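Local structure of inorganic pyrophosphatase (Shewanella sp. AS-11, 6LL8) at residues I11-S16 and I71-E76; S117-K122 and C142-D147. The protein probably hydrolyses inorganic diphosphate to two phosphates as a metal-dependent family II pyrophosphatase, held here with magnesium and the substrate analogue imidodiphosphate. All blocks are in the same frame, centred on the assembly; numbering follows the deposited sequence.

Contact 1 of 2, residues I11-S16 and I71-E76; sequences IPDSDS and IVDHSE. With MG (magnesium ion), chain C; MG (magnesium ion), chain D; MG (magnesium ion), chain F; 2PN (imidodiphosphoric acid), chain I.
With CG opposite the backbone N in Asp15 and Asp73 (both chi1 -167°), the two carboxylates reach across to one another, whereas Asp13 tucks its CG between its own N and carbonyl carbon (chi1 55°) and turns toward Asp73 from the opposing direction. Magnesium ions join these carboxylates. One magnesium is chelated by both Asp13 oxygens and takes Asp73 OD2 at 2.0 Å; a second is shared by Asp15 OD2 and Asp73 OD1, which approach to 2.8 Å with their carboxylate planes 66° apart. Asp13 OD2 also bridges to a third magnesium at 2.4 Å, and one phosphoryl group of imidodiphosphate gives an oxygen to each of the three ions. The positive charge probably offsets the crowding of carboxylates. Ser16 OG donates to the anti lone pair of Asp73 OD2 over 2.8 Å, a second-shell bond that, together with the two metal bonds, restrains how this bridging carboxylate is turned. Asp13 is also the N-cap of the following helix, its OD1 accepting from Ser16 N at 3.1 Å, while Asp15 OD1 is held by Asn118. His9 and His95 add nitrogen ligands and Asp147 a further carboxylate. The site thus lies where the start of helix 14-29 meets the C-terminal end of strand 68-72, which runs between strands 4-7 and 88-94 of the parallel sheet.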
loop_
_atom_site.group_PDB
_atom_site.type_symbol
_atom_site.label_atom_id
_atom_site.label_comp_id
_atom_site.label_asym_id
_atom_site.label_seq_id
_atom_site.Cartn_x
_atom_site.Cartn_y
_atom_site.Cartn_z
ATOM N N ILE A 11 -4.407 -0.775 7.596
ATOM C CA ILE A 11 -5.228 -0.403 6.417
ATOM C C ILE A 11 -4.635 -1.125 5.214
ATOM O O ILE A 11 -4.062 -0.559 4.277
ATOM C CB ILE A 11 -5.401 1.108 6.234
ATOM C CG1 ILE A 11 -5.935 1.694 7.559
ATOM C CG2 ILE A 11 -6.346 1.370 5.062
ATOM C CD1 ILE A 11 -6.218 3.137 7.532
ATOM N N PRO A 12 -4.674 -2.463 5.244
ATOM C CA PRO A 12 -3.937 -3.233 4.238
ATOM C C PRO A 12 -4.540 -3.033 2.853
ATOM O O PRO A 12 -5.748 -2.982 2.676
ATOM C CB PRO A 12 -4.113 -4.665 4.698
ATOM C CG PRO A 12 -5.352 -4.666 5.541
ATOM C CD PRO A 12 -5.321 -3.318 6.252
ATOM N N ASP A 13 -3.652 -3.069 1.872
ATOM C CA ASP A 13 -4.002 -3.112 0.451
ATOM C C ASP A 13 -3.699 -4.495 -0.109
ATOM O O ASP A 13 -3.306 -5.421 0.620
ATOM C CB ASP A 13 -3.309 -1.993 -0.275
ATOM C CG ASP A 13 -1.794 -1.983 -0.096
ATOM O OD1 ASP A 13 -1.207 -2.981 0.381
ATOM O OD2 ASP A 13 -1.151 -0.958 -0.431
ATOM N N SER A 14 -3.885 -4.660 -1.397
ATOM C CA SER A 14 -3.717 -5.970 -2.028
ATOM C C SER A 14 -2.291 -6.472 -1.841
ATOM O O SER A 14 -2.108 -7.684 -1.640
ATOM C CB SER A 14 -4.143 -5.943 -3.469
ATOM O OG SER A 14 -5.506 -5.632 -3.570
ATOM N N ASP A 15 -1.289 -5.640 -1.991
ATOM C CA ASP A 15 0.084 -6.108 -1.797
ATOM C C ASP A 15 0.274 -6.654 -0.394
ATOM O O ASP A 15 0.850 -7.737 -0.214
ATOM C CB ASP A 15 1.040 -4.956 -2.077
ATOM C CG ASP A 15 2.505 -5.263 -2.237
ATOM O OD1 ASP A 15 2.820 -6.443 -2.572
ATOM O OD2 ASP A 15 3.335 -4.333 -2.114
ATOM N N SER A 16 -0.209 -5.954 0.611
ATOM C CA SER A 16 -0.079 -6.395 2.004
ATOM C C SER A 16 -0.837 -7.698 2.247
ATOM O O SER A 16 -0.371 -8.521 3.044
ATOM C CB SER A 16 -0.549 -5.315 2.958
ATOM O OG SER A 16 0.447 -4.343 3.222
ATOM N N ILE A 71 7.250 -8.769 8.631
ATOM C CA ILE A 71 6.578 -7.547 8.162
ATOM C C ILE A 71 6.599 -7.540 6.634
ATOM O O ILE A 71 7.624 -7.804 6.025
ATOM C CB ILE A 71 7.284 -6.313 8.727
ATOM C CG1 ILE A 71 7.233 -6.262 10.255
ATOM C CG2 ILE A 71 6.779 -5.022 8.085
ATOM C CD1 ILE A 71 5.916 -5.921 10.849
ATOM N N VAL A 72 5.486 -7.141 6.037
ATOM C CA VAL A 72 5.338 -6.991 4.572
ATOM C C VAL A 72 4.945 -5.551 4.274
ATOM O O VAL A 72 4.022 -5.015 4.880
ATOM C CB VAL A 72 4.283 -7.983 4.053
ATOM C CG1 VAL A 72 4.109 -7.888 2.554
ATOM C CG2 VAL A 72 4.606 -9.404 4.455
ATOM N N ASP A 73 5.590 -4.970 3.266
ATOM C CA ASP A 73 5.047 -3.793 2.555
ATOM C C ASP A 73 5.095 -2.510 3.386
ATOM O O ASP A 73 4.386 -1.561 3.023
ATOM C CB ASP A 73 3.658 -4.094 2.011
ATOM C CG ASP A 73 3.046 -3.153 1.024
ATOM O OD1 ASP A 73 3.752 -2.685 0.081
ATOM O OD2 ASP A 73 1.833 -2.943 1.165
ATOM N N HIS A 74 5.950 -2.428 4.388
ATOM C CA HIS A 74 6.304 -1.172 5.074
ATOM C C HIS A 74 7.477 -1.420 6.007
ATOM O O HIS A 74 7.780 -2.581 6.290
ATOM C CB HIS A 74 5.115 -0.610 5.863
ATOM C CG HIS A 74 4.842 -1.344 7.110
ATOM N ND1 HIS A 74 5.303 -0.885 8.336
ATOM C CD2 HIS A 74 4.157 -2.484 7.302
ATOM C CE1 HIS A 74 4.892 -1.787 9.229
ATOM N NE2 HIS A 74 4.173 -2.760 8.667
ATOM N N SER A 75 8.024 -0.351 6.585
ATOM C CA SER A 75 8.956 -0.497 7.707
ATOM C C SER A 75 8.767 0.617 8.735
ATOM O O SER A 75 9.759 1.133 9.274
ATOM C CB SER A 75 10.379 -0.634 7.253
ATOM O OG SER A 75 10.814 0.474 6.477
ATOM N N GLU A 76 7.508 0.929 9.042
ATOM C CA GLU A 76 7.141 2.092 9.871
ATOM C C GLU A 76 6.463 1.685 11.170
ATOM O O GLU A 76 5.528 0.883 11.157
ATOM C CB GLU A 76 6.117 2.963 9.127
ATOM C CG GLU A 76 6.576 3.482 7.783
ATOM C CD GLU A 76 7.712 4.481 7.787
ATOM O OE1 GLU A 76 7.852 5.239 8.742
ATOM O OE2 GLU A 76 8.468 4.470 6.813
HETATM MG MG MG C . 0.674 -1.523 0.366
HETATM MG MG MG D . 3.167 -2.239 -1.940
HETATM MG MG MG F . -0.326 -1.134 -2.708
HETATM P P1 2PN I . 2.009 0.667 -1.391
HETATM O O1 2PN I . 1.601 0.174 -0.005
HETATM O O2 2PN I . 0.834 0.788 -2.325
HETATM O O3 2PN I . 3.121 -0.190 -1.966
HETATM N N1 2PN I . 2.640 2.172 -1.186
HETATM P P2 2PN I . 2.158 3.702 -1.574
HETATM O O4 2PN I . 2.274 4.478 -0.265
HETATM O O5 2PN I . 0.721 3.642 -2.046
HETATM O O6 2PN I . 3.101 4.226 -2.628
HETATM O O HOH W 1 -1.752 -2.975 -3.324
HETATM O O HOH W 2 -1.679 0.584 -3.646
#

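Contact 2 of 2, residues S117-K122 and C142-D147; sequences SNTVIK and CAILSD. Unlike the reference sequence in segment 117-122: Ser117 (reference Arg). With MG (magnesium ion), chain D; MG (magnesium ion), chain F; 2PN (imidodiphosphoric acid), chain I.
Helix segments 117-122 and 142-147 run roughly antiparallel, their axes 142° apart in direction and 9.0 Å at closest approach, with Asn118 and Ile144 nearest in the backbone. Asn118 lays its CB against Ile144 CG1 at 4.0 Å and its amide ND2 against Ala143 CB at 3.5 Å; that nitrogen donates to Asp15 OD1, the oxygen of this metal ligand other than the one on magnesium. Ile144 meets Thr119 at about a right angle: with CG1 of Ile144 anti to its carbonyl carbon (chi1 -58°), CG1 and CD1 both come 3.5 Å from Thr119 OG1, a hydroxyl hydrogen-bonded to Asp160. Cys163, Val164 and Leu167 of helix 158-171 also pack on Ile144. Cutting Ile144 back to an alanine would probably open a gap beside Asn118 CB and Thr119 and weaken the seam with helix 158-171. At the end of helix 134-147, Asp147 spreads its carboxylate over two magnesium ions, OD2 at 2.1 Å from one and OD1 at 2.2 Å from the other. Ser117, an arginine in the reference sequence, hydrogen-bonds through OG to Asp73 and through N to Asp15. Buried helix packing thus builds one wall of the multinuclear metal site of a DHH-family pyrophosphatase.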
loop_
_atom_site.group_PDB
_atom_site.type_symbol
_atom_site.label_atom_id
_atom_site.label_comp_id
_atom_site.label_asym_id
_atom_site.label_seq_id
_atom_site.Cartn_x
_atom_site.Cartn_y
_atom_site.Cartn_z
ATOM N N SER A 117 5.814 -5.251 -3.390
ATOM C CA SER A 117 6.432 -6.214 -2.472
ATOM C C SER A 117 6.362 -7.616 -3.046
ATOM O O SER A 117 7.272 -8.432 -2.816
ATOM C CB SER A 117 5.758 -6.215 -1.116
ATOM O OG SER A 117 5.823 -4.976 -0.452
ATOM N N ASN A 118 5.300 -7.954 -3.751
ATOM C CA ASN A 118 5.134 -9.313 -4.304
ATOM C C ASN A 118 6.161 -9.600 -5.387
ATOM O O ASN A 118 6.439 -10.791 -5.605
ATOM C CB ASN A 118 3.698 -9.579 -4.766
ATOM C CG ASN A 118 2.790 -10.020 -3.641
ATOM O OD1 ASN A 118 2.745 -11.224 -3.359
ATOM N ND2 ASN A 118 2.155 -9.092 -2.931
ATOM N N THR A 119 6.732 -8.588 -6.026
ATOM C CA THR A 119 7.874 -8.812 -6.953
ATOM C C THR A 119 9.043 -9.377 -6.158
ATOM O O THR A 119 9.750 -10.304 -6.623
ATOM C CB THR A 119 8.206 -7.534 -7.695
ATOM O OG1 THR A 119 7.036 -7.178 -8.431
ATOM C CG2 THR A 119 9.399 -7.669 -8.607
ATOM N N VAL A 120 9.290 -8.814 -4.983
ATOM C CA VAL A 120 10.384 -9.294 -4.113
ATOM C C VAL A 120 10.031 -10.685 -3.572
ATOM O O VAL A 120 10.894 -11.564 -3.501
ATOM C CB VAL A 120 10.659 -8.300 -2.984
ATOM C CG1 VAL A 120 11.904 -8.748 -2.215
ATOM C CG2 VAL A 120 10.839 -6.889 -3.503
ATOM N N ILE A 121 8.785 -10.937 -3.182
ATOM C CA ILE A 121 8.414 -12.280 -2.716
ATOM C C ILE A 121 8.639 -13.288 -3.839
ATOM O O ILE A 121 9.103 -14.386 -3.554
ATOM C CB ILE A 121 6.979 -12.263 -2.170
ATOM C CG1 ILE A 121 6.892 -11.351 -0.946
ATOM C CG2 ILE A 121 6.518 -13.665 -1.846
ATOM C CD1 ILE A 121 5.481 -11.065 -0.472
ATOM N N LYS A 122 8.377 -12.944 -5.088
ATOM C CA LYS A 122 8.665 -13.888 -6.192
ATOM C C LYS A 122 10.160 -14.181 -6.207
ATOM O O LYS A 122 10.545 -15.343 -6.416
ATOM C CB LYS A 122 8.138 -13.309 -7.499
ATOM C CG LYS A 122 7.918 -14.322 -8.589
ATOM C CD LYS A 122 9.069 -14.740 -9.335
ATOM C CE LYS A 122 8.633 -15.694 -10.456
ATOM N NZ LYS A 122 9.830 -16.038 -11.215
ATOM N N CYS A 142 -1.892 -10.080 -9.472
ATOM C CA CYS A 142 -2.845 -8.971 -9.262
ATOM C C CYS A 142 -2.207 -7.905 -8.379
ATOM O O CYS A 142 -2.376 -6.695 -8.642
ATOM C CB CYS A 142 -4.141 -9.451 -8.645
ATOM S SG CYS A 142 -5.176 -10.405 -9.759
ATOM N N ALA A 143 -1.548 -8.303 -7.303
ATOM C CA ALA A 143 -0.927 -7.305 -6.424
ATOM C C ALA A 143 0.061 -6.431 -7.192
ATOM O O ALA A 143 0.090 -5.199 -6.990
ATOM C CB ALA A 143 -0.234 -7.975 -5.271
ATOM N N ILE A 144 0.858 -7.020 -8.081
ATOM C CA ILE A 144 1.878 -6.240 -8.806
ATOM C C ILE A 144 1.180 -5.318 -9.804
ATOM O O ILE A 144 1.595 -4.169 -9.965
ATOM C CB ILE A 144 2.907 -7.168 -9.470
ATOM C CG1 ILE A 144 3.611 -8.080 -8.461
ATOM C CG2 ILE A 144 3.919 -6.325 -10.247
ATOM C CD1 ILE A 144 4.299 -9.254 -9.077
ATOM N N LEU A 145 0.160 -5.808 -10.493
ATOM C CA LEU A 145 -0.618 -4.952 -11.410
ATOM C C LEU A 145 -1.229 -3.781 -10.659
ATOM O O LEU A 145 -1.331 -2.673 -11.202
ATOM C CB LEU A 145 -1.696 -5.789 -12.085
ATOM C CG LEU A 145 -1.199 -6.741 -13.159
ATOM C CD1 LEU A 145 -2.279 -7.774 -13.433
ATOM C CD2 LEU A 145 -0.802 -6.012 -14.427
ATOM N N SER A 146 -1.672 -3.981 -9.426
ATOM C CA SER A 146 -2.278 -2.909 -8.614
ATOM C C SER A 146 -1.205 -1.903 -8.209
ATOM O O SER A 146 -1.369 -0.694 -8.452
ATOM C CB SER A 146 -2.981 -3.497 -7.421
ATOM O OG SER A 146 -3.678 -2.471 -6.773
ATOM N N ASP A 147 -0.150 -2.376 -7.572
ATOM C CA ASP A 147 0.887 -1.451 -7.073
ATOM C C ASP A 147 1.553 -0.672 -8.197
ATOM O O ASP A 147 1.903 0.486 -8.000
ATOM C CB ASP A 147 1.949 -2.213 -6.302
ATOM C CG ASP A 147 1.724 -2.217 -4.811
ATOM O OD1 ASP A 147 0.562 -2.187 -4.420
ATOM O OD2 ASP A 147 2.698 -2.365 -4.027
HETATM MG MG MG D . 3.167 -2.239 -1.940
HETATM MG MG MG F . -0.326 -1.134 -2.708
HETATM P P1 2PN I . 2.009 0.667 -1.391
HETATM O O1 2PN I . 1.601 0.174 -0.005
HETATM O O2 2PN I . 0.834 0.788 -2.325
HETATM O O3 2PN I . 3.121 -0.190 -1.966
HETATM N N1 2PN I . 2.640 2.172 -1.186
HETATM P P2 2PN I . 2.158 3.702 -1.574
HETATM O O4 2PN I . 2.274 4.478 -0.265
HETATM O O5 2PN I . 0.721 3.642 -2.046
HETATM O O6 2PN I . 3.101 4.226 -2.628
HETATM O O HOH W 2 -1.679 0.584 -3.646
HETATM O O HOH W 1 -1.752 -2.975 -3.324
#

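In the fold
From the N terminus, the chain leaves strand 4-7, passes the loop at 11-13 and enters helix 14-29; after strand 34-38, helix 44-53 and the short strand 59-60 it returns along strand 68-72, where contact 1 closes the first loop. Strands 88-94 and 108-111 complete the parallel sheet before contact 2 opens at helix 117-128 and closes a shorter, largely helical loop at the end of helix 134-147. The loops follow in series, neither nested nor crossed. They nevertheless meet in space: Ala143 packs on the first turn of helix 14-29, and both contacts share two magnesium ions and imidodiphosphate, whose other partners include Lys204, Arg294 and Lys295 from the C-terminal part of the chain.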